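Local coordinates for Baccell_00875 (Bacteroides cellulosilyticus DSM 14838, PDB 5NO8), which probably removes the L-rhamnose that caps complex arabinogalactan proteins, acting as a lyase at the rhamnose–glucuronic acid linkage, at residues A[366-378]-A[671-683]. Numbering follows the deposited sequence.
Sequences YMVYDNEGDSIYL and EFYDPYANDQDWA
In the small four-stranded antiparallel sheet beside the helices, the hairpin of strands 369-370 and 375-376 pairs with strand 672-677, which leads on to the C-terminal helix 682-692. Y369 and A677 form a hydrogen-bonded pair: Y369 N reaches A677 O at 2.9 Å, and A677 N returns the bond to Y369 O. Past the non-hydrogen-bonded pair D370–Y676, N371 N meets P675 O at 2.9 Å, nearly in line with the carbonyl. D674 OD1 accepts from Y676 N, 3.0 Å away, in an Asx turn that fixes the start of this residue.

With CG1 anti to the backbone N (chi1 176°), V368 splits its methyls: CG1 goes over one face of the Y676 ring, 4.3 Å from the centroid, a CH-pi contact, and CG2 turns to N678 CG at 3.7 Å. D370 OD2 comes to the ring edge, 3.8 Å from Y676 CE1, while its charge goes to K602. Farther out, Y676 OH rests over the face of the Y377 ring, 3.4 Å from Y377 CE1, the two planes tilted 34°. Cut back to an alanine, Y676 would probably leave V368 CG1 with no ring beneath it and the Y377 face without its hydroxyl.

E372 lays its CG 3.7 Å from P675 CB and carries its carboxylate on to K602 and R603. Backbone bonds and apolar or aromatic packing thus join hairpin and strand, while the two carboxylates are drawn to basic residues outside both.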
loop_
_atom_site.group_PDB
_atom_site.type_symbol
_atom_site.label_atom_id
_atom_site.label_comp_id
_atom_site.label_asym_id
_atom_site.label_seq_id
_atom_site.Cartn_x
_atom_site.Cartn_y
_atom_site.Cartn_z
ATOM N N TYR A 366 -18.679 -16.031 -9.625
ATOM C CA TYR A 366 -17.443 -15.408 -10.160
ATOM C C TYR A 366 -16.291 -15.869 -9.272
ATOM O O TYR A 366 -16.360 -15.725 -8.039
ATOM C CB TYR A 366 -17.544 -13.895 -10.138
ATOM C CG TYR A 366 -18.694 -13.333 -10.970
ATOM C CD1 TYR A 366 -18.779 -13.587 -12.349
ATOM C CD2 TYR A 366 -19.688 -12.575 -10.385
ATOM C CE1 TYR A 366 -19.835 -13.097 -13.103
ATOM C CE2 TYR A 366 -20.740 -12.072 -11.137
ATOM C CZ TYR A 366 -20.818 -12.341 -12.488
ATOM O OH TYR A 366 -21.900 -11.820 -13.185
ATOM N N MET A 367 -15.257 -16.412 -9.895
ATOM C CA MET A 367 -14.247 -17.192 -9.185
ATOM C C MET A 367 -12.824 -16.712 -9.428
ATOM O O MET A 367 -12.545 -16.011 -10.381
ATOM C CB MET A 367 -14.413 -18.644 -9.570
ATOM C CG MET A 367 -15.713 -19.158 -8.973
ATOM S SD MET A 367 -15.988 -20.867 -9.343
ATOM C CE MET A 367 -14.620 -21.603 -8.446
ATOM N N VAL A 368 -11.945 -17.117 -8.522
ATOM C CA VAL A 368 -10.514 -16.913 -8.663
ATOM C C VAL A 368 -10.052 -17.525 -9.952
ATOM O O VAL A 368 -10.514 -18.602 -10.345
ATOM C CB VAL A 368 -9.754 -17.533 -7.457
ATOM C CG1 VAL A 368 -8.237 -17.415 -7.632
ATOM C CG2 VAL A 368 -10.187 -16.853 -6.179
ATOM N N TYR A 369 -9.117 -16.852 -10.625
ATOM C CA TYR A 369 -8.636 -17.299 -11.915
ATOM C C TYR A 369 -7.128 -17.310 -11.931
ATOM O O TYR A 369 -6.499 -16.368 -11.432
ATOM C CB TYR A 369 -9.138 -16.342 -13.007
ATOM C CG TYR A 369 -8.939 -16.806 -14.431
ATOM C CD1 TYR A 369 -9.880 -17.624 -15.054
ATOM C CD2 TYR A 369 -7.842 -16.392 -15.181
ATOM C CE1 TYR A 369 -9.714 -18.031 -16.364
ATOM C CE2 TYR A 369 -7.660 -16.798 -16.494
ATOM C CZ TYR A 369 -8.608 -17.621 -17.078
ATOM O OH TYR A 369 -8.464 -18.013 -18.372
ATOM N N ASP A 370 -6.563 -18.356 -12.526
ATOM C CA ASP A 370 -5.125 -18.514 -12.633
ATOM C C ASP A 370 -4.685 -18.036 -13.991
ATOM O O ASP A 370 -4.957 -18.700 -15.008
ATOM C CB ASP A 370 -4.732 -19.982 -12.414
ATOM C CG ASP A 370 -3.212 -20.195 -12.384
ATOM O OD1 ASP A 370 -2.438 -19.378 -12.915
ATOM O OD2 ASP A 370 -2.781 -21.196 -11.798
ATOM N N ASN A 371 -4.010 -16.887 -14.020
ATOM C CA ASN A 371 -3.583 -16.293 -15.300
ATOM C C ASN A 371 -2.453 -17.039 -15.988
ATOM O O ASN A 371 -2.324 -16.928 -17.197
ATOM C CB ASN A 371 -3.208 -14.825 -15.137
ATOM C CG ASN A 371 -4.406 -13.973 -14.750
ATOM O OD1 ASN A 371 -4.319 -13.129 -13.877
ATOM N ND2 ASN A 371 -5.519 -14.207 -15.399
ATOM N N GLU A 372 -1.654 -17.799 -15.240
ATOM C CA GLU A 372 -0.631 -18.671 -15.861
ATOM C C GLU A 372 -1.239 -19.891 -16.558
ATOM O O GLU A 372 -0.817 -20.253 -17.648
ATOM C CB GLU A 372 0.412 -19.111 -14.834
ATOM C CG GLU A 372 1.255 -17.951 -14.340
ATOM C CD GLU A 372 2.234 -18.314 -13.208
ATOM O OE1 GLU A 372 1.939 -19.199 -12.358
ATOM O OE2 GLU A 372 3.298 -17.653 -13.153
ATOM N N GLY A 373 -2.221 -20.514 -15.922
ATOM C CA GLY A 373 -2.901 -21.694 -16.467
ATOM C C GLY A 373 -4.068 -21.368 -17.384
ATOM O O GLY A 373 -4.577 -22.262 -18.055
ATOM N N ASP A 374 -4.505 -20.108 -17.405
ATOM C CA ASP A 374 -5.702 -19.688 -18.146
ATOM C C ASP A 374 -6.924 -20.549 -17.769
ATOM O O ASP A 374 -7.605 -21.120 -18.640
ATOM C CB ASP A 374 -5.436 -19.700 -19.669
ATOM C CG ASP A 374 -4.452 -18.624 -20.099
ATOM O OD1 ASP A 374 -4.688 -17.439 -19.815
ATOM O OD2 ASP A 374 -3.439 -18.961 -20.725
ATOM N N SER A 375 -7.190 -20.645 -16.467
ATOM C CA SER A 375 -8.288 -21.461 -15.956
ATOM C C SER A 375 -8.776 -20.951 -14.626
ATOM O O SER A 375 -7.990 -20.396 -13.844
ATOM C CB SER A 375 -7.852 -22.929 -15.812
ATOM O OG SER A 375 -6.706 -23.026 -14.993
ATOM N N ILE A 376 -10.064 -21.135 -14.364
ATOM C CA ILE A 376 -10.629 -20.897 -13.041
ATOM C C ILE A 376 -9.899 -21.786 -12.020
ATOM O O ILE A 376 -9.592 -22.953 -12.307
ATOM C CB ILE A 376 -12.151 -21.160 -13.012
ATOM C CG1 ILE A 376 -12.894 -20.007 -13.693
ATOM C CG2 ILE A 376 -12.687 -21.225 -11.582
ATOM C CD1 ILE A 376 -14.337 -20.289 -14.024
ATOM N N TYR A 377 -9.566 -21.202 -10.861
ATOM C CA TYR A 377 -8.981 -21.946 -9.750
ATOM C C TYR A 377 -10.090 -22.546 -8.894
ATOM O O TYR A 377 -10.888 -21.831 -8.282
ATOM C CB TYR A 377 -8.078 -21.065 -8.887
ATOM C CG TYR A 377 -7.419 -21.853 -7.766
ATOM C CD1 TYR A 377 -6.501 -22.864 -8.047
ATOM C CD2 TYR A 377 -7.732 -21.597 -6.428
ATOM C CE1 TYR A 377 -5.914 -23.610 -7.017
ATOM C CE2 TYR A 377 -7.146 -22.327 -5.393
ATOM C CZ TYR A 377 -6.228 -23.325 -5.692
ATOM O OH TYR A 377 -5.653 -24.054 -4.661
ATOM N N LEU A 378 -10.112 -23.879 -8.838
ATOM C CA LEU A 378 -11.212 -24.618 -8.223
ATOM C C LEU A 378 -11.049 -24.889 -6.720
ATOM O O LEU A 378 -11.963 -25.446 -6.088
ATOM C CB LEU A 378 -11.403 -25.945 -8.966
ATOM C CG LEU A 378 -11.721 -25.841 -10.458
ATOM C CD1 LEU A 378 -11.773 -27.243 -11.077
ATOM C CD2 LEU A 378 -13.024 -25.091 -10.657
ATOM N N GLU A 671 8.962 -7.764 -7.141
ATOM C CA GLU A 671 8.682 -6.891 -8.308
ATOM C C GLU A 671 7.854 -7.633 -9.363
ATOM O O GLU A 671 8.207 -7.667 -10.546
ATOM C CB GLU A 671 9.959 -6.283 -8.884
ATOM C CG GLU A 671 10.752 -5.560 -7.818
ATOM C CD GLU A 671 11.838 -4.670 -8.356
ATOM O OE1 GLU A 671 12.949 -5.186 -8.601
ATOM O OE2 GLU A 671 11.561 -3.482 -8.587
ATOM N N PHE A 672 6.741 -8.208 -8.945
ATOM C CA PHE A 672 5.862 -8.890 -9.892
ATOM C C PHE A 672 4.399 -8.749 -9.474
ATOM O O PHE A 672 4.079 -8.532 -8.305
ATOM C CB PHE A 672 6.245 -10.383 -10.035
ATOM C CG PHE A 672 6.028 -11.185 -8.788
ATOM C CD1 PHE A 672 4.784 -11.662 -8.458
ATOM C CD2 PHE A 672 7.085 -11.487 -7.956
ATOM C CE1 PHE A 672 4.565 -12.375 -7.295
ATOM C CE2 PHE A 672 6.882 -12.216 -6.804
ATOM C CZ PHE A 672 5.626 -12.665 -6.460
ATOM N N TYR A 673 3.527 -8.892 -10.470
ATOM C CA TYR A 673 2.082 -9.022 -10.253
ATOM C C TYR A 673 1.793 -10.471 -9.975
ATOM O O TYR A 673 2.166 -11.355 -10.769
ATOM C CB TYR A 673 1.294 -8.551 -11.512
ATOM C CG TYR A 673 1.356 -7.080 -11.707
ATOM C CD1 TYR A 673 0.550 -6.239 -10.975
ATOM C CD2 TYR A 673 2.244 -6.507 -12.618
ATOM C CE1 TYR A 673 0.622 -4.858 -11.117
ATOM C CE2 TYR A 673 2.323 -5.124 -12.755
ATOM C CZ TYR A 673 1.489 -4.311 -12.013
ATOM O OH TYR A 673 1.546 -2.944 -12.132
ATOM N N ASP A 674 1.147 -10.742 -8.850
ATOM C CA ASP A 674 0.755 -12.110 -8.556
ATOM C C ASP A 674 -0.160 -12.658 -9.660
ATOM O O ASP A 674 -1.039 -11.936 -10.138
ATOM C CB ASP A 674 0.063 -12.213 -7.215
ATOM C CG ASP A 674 -0.091 -13.651 -6.780
ATOM O OD1 ASP A 674 -1.060 -14.289 -7.255
ATOM O OD2 ASP A 674 0.811 -14.129 -6.036
ATOM N N PRO A 675 0.079 -13.901 -10.104
ATOM C CA PRO A 675 -0.666 -14.421 -11.241
ATOM C C PRO A 675 -2.122 -14.831 -10.998
ATOM O O PRO A 675 -2.743 -15.285 -11.942
ATOM C CB PRO A 675 0.157 -15.623 -11.680
ATOM C CG PRO A 675 0.956 -16.014 -10.513
ATOM C CD PRO A 675 1.223 -14.763 -9.756
ATOM N N TYR A 676 -2.643 -14.712 -9.775
ATOM C CA TYR A 676 -4.072 -14.921 -9.546
ATOM C C TYR A 676 -4.826 -13.619 -9.710
ATOM O O TYR A 676 -4.418 -12.600 -9.161
ATOM C CB TYR A 676 -4.403 -15.450 -8.132
ATOM C CG TYR A 676 -4.208 -16.942 -7.888
ATOM C CD1 TYR A 676 -3.916 -17.839 -8.921
ATOM C CD2 TYR A 676 -4.348 -17.461 -6.597
ATOM C CE1 TYR A 676 -3.764 -19.210 -8.675
ATOM C CE2 TYR A 676 -4.185 -18.827 -6.347
ATOM C CZ TYR A 676 -3.881 -19.682 -7.384
ATOM O OH TYR A 676 -3.701 -21.032 -7.163
ATOM N N ALA A 677 -5.952 -13.678 -10.415
ATOM C CA ALA A 677 -7.024 -12.698 -10.216
ATOM C C ALA A 677 -7.914 -13.278 -9.120
ATOM O O ALA A 677 -8.478 -14.377 -9.266
ATOM C CB ALA A 677 -7.815 -12.485 -11.481
ATOM N N ASN A 678 -7.988 -12.570 -8.011
ATOM C CA ASN A 678 -8.733 -13.015 -6.873
ATOM C C ASN A 678 -9.767 -11.957 -6.527
ATOM O O ASN A 678 -10.891 -12.012 -7.043
ATOM C CB ASN A 678 -7.733 -13.394 -5.744
ATOM C CG ASN A 678 -8.414 -14.020 -4.559
ATOM O OD1 ASN A 678 -9.561 -13.702 -4.295
ATOM N ND2 ASN A 678 -7.710 -14.920 -3.824
ATOM N N ASP A 679 -9.408 -10.973 -5.712
ATOM C CA ASP A 679 -10.347 -10.036 -5.121
ATOM C C ASP A 679 -10.195 -8.555 -5.550
ATOM O O ASP A 679 -10.924 -7.688 -5.084
ATOM C CB ASP A 679 -10.313 -10.171 -3.560
ATOM C CG ASP A 679 -8.899 -10.212 -2.950
ATOM O OD1 ASP A 679 -7.876 -10.528 -3.631
ATOM O OD2 ASP A 679 -8.817 -9.901 -1.725
ATOM N N GLN A 680 -9.249 -8.284 -6.443
ATOM C CA GLN A 680 -8.866 -6.926 -6.833
ATOM C C GLN A 680 -9.930 -6.132 -7.570
ATOM O O GLN A 680 -9.766 -4.927 -7.710
ATOM C CB GLN A 680 -7.573 -6.908 -7.691
ATOM C CG GLN A 680 -7.732 -7.459 -9.112
ATOM C CD GLN A 680 -8.194 -8.893 -9.149
ATOM O OE1 GLN A 680 -9.195 -9.276 -9.851
ATOM N NE2 GLN A 680 -7.487 -9.716 -8.417
ATOM N N ASP A 681 -11.009 -6.764 -8.007
ATOM C CA ASP A 681 -12.017 -6.022 -8.777
ATOM C C ASP A 681 -12.742 -4.974 -7.943
ATOM O O ASP A 681 -13.288 -4.020 -8.488
ATOM C CB ASP A 681 -12.929 -6.986 -9.508
ATOM C CG ASP A 681 -12.165 -7.763 -10.553
ATOM O OD1 ASP A 681 -11.459 -7.119 -11.369
ATOM O OD2 ASP A 681 -12.192 -9.003 -10.548
ATOM N N TRP A 682 -12.678 -5.081 -6.609
ATOM C CA TRP A 682 -13.056 -3.952 -5.762
ATOM C C TRP A 682 -12.377 -2.617 -6.110
ATOM O O TRP A 682 -12.940 -1.553 -5.887
ATOM C CB TRP A 682 -12.811 -4.258 -4.258
ATOM C CG TRP A 682 -13.733 -5.272 -3.702
ATOM C CD1 TRP A 682 -13.437 -6.553 -3.387
ATOM C CD2 TRP A 682 -15.124 -5.091 -3.396
ATOM N NE1 TRP A 682 -14.550 -7.196 -2.891
ATOM C CE2 TRP A 682 -15.604 -6.325 -2.902
ATOM C CE3 TRP A 682 -16.011 -4.024 -3.528
ATOM C CZ2 TRP A 682 -16.949 -6.516 -2.522
ATOM C CZ3 TRP A 682 -17.361 -4.214 -3.154
ATOM C CH2 TRP A 682 -17.794 -5.456 -2.633
ATOM N N ALA A 683 -11.148 -2.648 -6.634
ATOM C CA ALA A 683 -10.526 -1.391 -7.013
ATOM C C ALA A 683 -11.352 -0.666 -8.072
ATOM O O ALA A 683 -11.432 0.554 -8.041
ATOM C CB ALA A 683 -9.092 -1.598 -7.467
#